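Local coordinates for protein flap endonuclease 1 (Methanocaldococcus jannaschii, PDB 1A76) that cleaves 5'-flap structures in DNA during replication and repair, and also acts as a 5'-3' exonuclease, using magnesium ions, at residues Asp206-Leu211 with Leu241-Val246. Sequence-based numbering, arbitrary orientation.
Sequences DLRISL and LVRSGV
R243 reaches from the last turn of helix 235-244 to the backbone where helix 200-207 ends; it makes the largest single contribution, and most of what 241-246 contributes. Its NE points at L207 O at 3.4 Å with a nearly straight N-H angle of 169°; the length makes this a weak hydrogen bond. The carbonyl oxygen lies in the guanidinium plane, at its edge, and has two donors from helix 235-244, the Y239 hydroxyl and, weakly, R243 NE. Bends at chi2 and chi3 turn the R243 chain so that NE, rather than the terminal nitrogens, meets this oxygen. R208 O lies 3.3 Å from R243 NE.

On the aliphatic side, I209 CG2 packs against R243 CD at 3.8 Å, the two side chains crossing at about a right angle. The same methyl lies 4.3 Å from V242 CG1, a looser apolar touch, and both I209 and V242 continue onto I217 of helix 211-221. The R208 stem packs obliquely against the R243 guanidinium, CG 3.5 Å from R243 NH2. Its far end turns away, and the like charges stay apart, R208 NE 5.5 Å from R243 NH2.

R208, with positive phi, is the C' residue of a Schellman motif, R208 N and I209 N both bonding back to carbonyls of the last turn of helix 200-207. The contact is thus a surface junction within the I-domain, in which an arginine from one helix end meets the Schellman-terminated C-terminus of another.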
ATOM      1  N   ASP A 206      14.151  -2.337  21.203  1.00 11.80           N
ATOM      2  CA  ASP A 206      15.225  -3.283  20.915  1.00 12.78           C
ATOM      3  C   ASP A 206      16.461  -2.634  20.305  1.00 13.39           C
ATOM      4  O   ASP A 206      17.579  -2.984  20.670  1.00 12.57           O
ATOM      5  CB  ASP A 206      14.723  -4.387  19.986  1.00 12.84           C
ATOM      6  CG  ASP A 206      13.873  -5.401  20.709  1.00 14.79           C
ATOM      7  OD1 ASP A 206      13.466  -5.104  21.859  1.00 16.13           O
ATOM      8  OD2 ASP A 206      13.608  -6.481  20.138  1.00 17.44           O
ATOM      9  N   LEU A 207      16.255  -1.698  19.378  1.00 13.62           N
ATOM     10  CA  LEU A 207      17.368  -1.011  18.721  1.00 14.30           C
ATOM     11  C   LEU A 207      17.831   0.222  19.502  1.00 14.44           C
ATOM     12  O   LEU A 207      18.872   0.807  19.204  1.00 12.01           O
ATOM     13  CB  LEU A 207      16.977  -0.596  17.295  1.00 18.24           C
ATOM     14  CG  LEU A 207      16.928  -1.703  16.228  1.00 20.74           C
ATOM     15  CD1 LEU A 207      16.466  -1.119  14.903  1.00 19.01           C
ATOM     16  CD2 LEU A 207      18.296  -2.325  16.054  1.00 21.70           C
ATOM     17  N   ARG A 208      17.050   0.618  20.497  1.00 15.70           N
ATOM     18  CA  ARG A 208      17.388   1.768  21.327  1.00 15.40           C
ATOM     19  C   ARG A 208      17.346   3.069  20.534  1.00 15.95           C
ATOM     20  O   ARG A 208      18.248   3.890  20.639  1.00 17.64           O
ATOM     21  CB  ARG A 208      18.776   1.587  21.943  1.00 18.59           C
ATOM     22  CG  ARG A 208      18.796   0.764  23.212  1.00 22.12           C
ATOM     23  CD  ARG A 208      18.699   1.660  24.447  1.00 27.48           C
ATOM     24  NE  ARG A 208      17.527   1.323  25.241  1.00 22.18           N
ATOM     25  CZ  ARG A 208      17.426   1.478  26.558  1.00 21.69           C
ATOM     26  NH1 ARG A 208      18.435   1.978  27.263  1.00 20.96           N
ATOM     27  NH2 ARG A 208      16.312   1.103  27.173  1.00 20.17           N
ATOM     28  N   ILE A 209      16.297   3.252  19.738  1.00 14.65           N
ATOM     29  CA  ILE A 209      16.163   4.465  18.935  1.00 12.28           C
ATOM     30  C   ILE A 209      14.726   5.003  18.929  1.00 13.05           C
ATOM     31  O   ILE A 209      13.781   4.302  19.291  1.00 13.04           O
ATOM     32  CB  ILE A 209      16.624   4.225  17.463  1.00  9.61           C
ATOM     33  CG1 ILE A 209      15.719   3.218  16.765  1.00  6.81           C
ATOM     34  CG2 ILE A 209      18.039   3.691  17.449  1.00  7.75           C
ATOM     35  CD1 ILE A 209      16.081   3.026  15.292  1.00  9.08           C
ATOM     36  N   SER A 210      14.583   6.264  18.537  1.00 11.32           N
ATOM     37  CA  SER A 210      13.275   6.915  18.450  1.00 12.30           C
ATOM     38  C   SER A 210      12.737   6.745  17.029  1.00 11.89           C
ATOM     39  O   SER A 210      13.456   6.303  16.127  1.00  9.67           O
ATOM     40  CB  SER A 210      13.403   8.416  18.757  1.00 11.62           C
ATOM     41  OG  SER A 210      14.062   9.094  17.697  1.00 15.50           O
ATOM     42  N   LEU A 211      11.473   7.099  16.832  1.00 10.32           N
ATOM     43  CA  LEU A 211      10.866   7.010  15.503  1.00 10.95           C
ATOM     44  C   LEU A 211      11.632   7.985  14.600  1.00  8.09           C
ATOM     45  O   LEU A 211      11.919   7.678  13.441  1.00 10.63           O
ATOM     46  CB  LEU A 211       9.395   7.406  15.564  1.00 11.49           C
ATOM     47  CG  LEU A 211       8.390   7.049  14.444  1.00 11.35           C
ATOM     48  CD1 LEU A 211       7.704   8.308  14.012  1.00 10.44           C
ATOM     49  CD2 LEU A 211       9.053   6.345  13.255  1.00  8.72           C
ATOM     50  N   LEU A 241      25.724   5.961  12.848  1.00 12.90           N
ATOM     51  CA  LEU A 241      25.767   7.424  12.857  1.00 10.88           C
ATOM     52  C   LEU A 241      24.654   7.975  13.739  1.00 11.20           C
ATOM     53  O   LEU A 241      24.819   8.982  14.418  1.00 10.41           O
ATOM     54  CB  LEU A 241      25.630   7.976  11.426  1.00  9.61           C
ATOM     55  CG  LEU A 241      26.824   7.713  10.495  1.00  9.49           C
ATOM     56  CD1 LEU A 241      26.457   8.035   9.039  1.00  8.80           C
ATOM     57  CD2 LEU A 241      28.026   8.543  10.969  1.00  8.29           C
ATOM     58  N   VAL A 242      23.510   7.306  13.728  1.00 12.64           N
ATOM     59  CA  VAL A 242      22.387   7.724  14.551  1.00 11.86           C
ATOM     60  C   VAL A 242      22.726   7.578  16.037  1.00 10.26           C
ATOM     61  O   VAL A 242      22.534   8.515  16.813  1.00 13.58           O
ATOM     62  CB  VAL A 242      21.121   6.891  14.223  1.00 12.26           C
ATOM     63  CG1 VAL A 242      20.199   6.816  15.445  1.00 13.37           C
ATOM     64  CG2 VAL A 242      20.393   7.523  13.034  1.00 11.12           C
ATOM     65  N   ARG A 243      23.242   6.420  16.436  1.00 10.96           N
ATOM     66  CA  ARG A 243      23.580   6.201  17.838  1.00 15.85           C
ATOM     67  C   ARG A 243      24.693   7.142  18.302  1.00 19.74           C
ATOM     68  O   ARG A 243      24.806   7.446  19.494  1.00 21.65           O
ATOM     69  CB  ARG A 243      23.991   4.742  18.063  1.00 16.91           C
ATOM     70  CG  ARG A 243      22.843   3.752  17.897  1.00 21.79           C
ATOM     71  CD  ARG A 243      21.631   4.161  18.737  1.00 25.67           C
ATOM     72  NE  ARG A 243      21.316   3.167  19.759  1.00 30.01           N
ATOM     73  CZ  ARG A 243      22.022   2.983  20.870  1.00 32.40           C
ATOM     74  NH1 ARG A 243      23.090   3.726  21.111  1.00 37.00           N
ATOM     75  NH2 ARG A 243      21.668   2.046  21.736  1.00 33.77           N
ATOM     76  N   SER A 244      25.502   7.614  17.358  1.00 20.16           N
ATOM     77  CA  SER A 244      26.596   8.521  17.692  1.00 19.30           C
ATOM     78  C   SER A 244      26.122   9.949  17.883  1.00 19.51           C
ATOM     79  O   SER A 244      26.841  10.772  18.431  1.00 20.69           O
ATOM     80  CB  SER A 244      27.673   8.484  16.610  1.00 18.38           C
ATOM     81  OG  SER A 244      28.426   7.298  16.733  1.00 19.84           O
ATOM     82  N   GLY A 245      24.914  10.241  17.420  1.00 17.28           N
ATOM     83  CA  GLY A 245      24.376  11.579  17.572  1.00 19.44           C
ATOM     84  C   GLY A 245      24.823  12.594  16.538  1.00 20.43           C
ATOM     85  O   GLY A 245      24.765  13.793  16.798  1.00 22.77           O
ATOM     86  N   VAL A 246      25.263  12.127  15.371  1.00 22.62           N
ATOM     87  CA  VAL A 246      25.713  13.021  14.306  1.00 23.93           C
ATOM     88  C   VAL A 246      24.943  12.805  13.003  1.00 25.24           C
ATOM     89  O   VAL A 246      25.232  13.451  11.999  1.00 27.05           O
ATOM     90  CB  VAL A 246      27.216  12.824  13.992  1.00 22.49           C
ATOM     91  CG1 VAL A 246      28.061  13.131  15.221  1.00 21.34           C
ATOM     92  CG2 VAL A 246      27.464  11.404  13.524  1.00 25.06           C
TER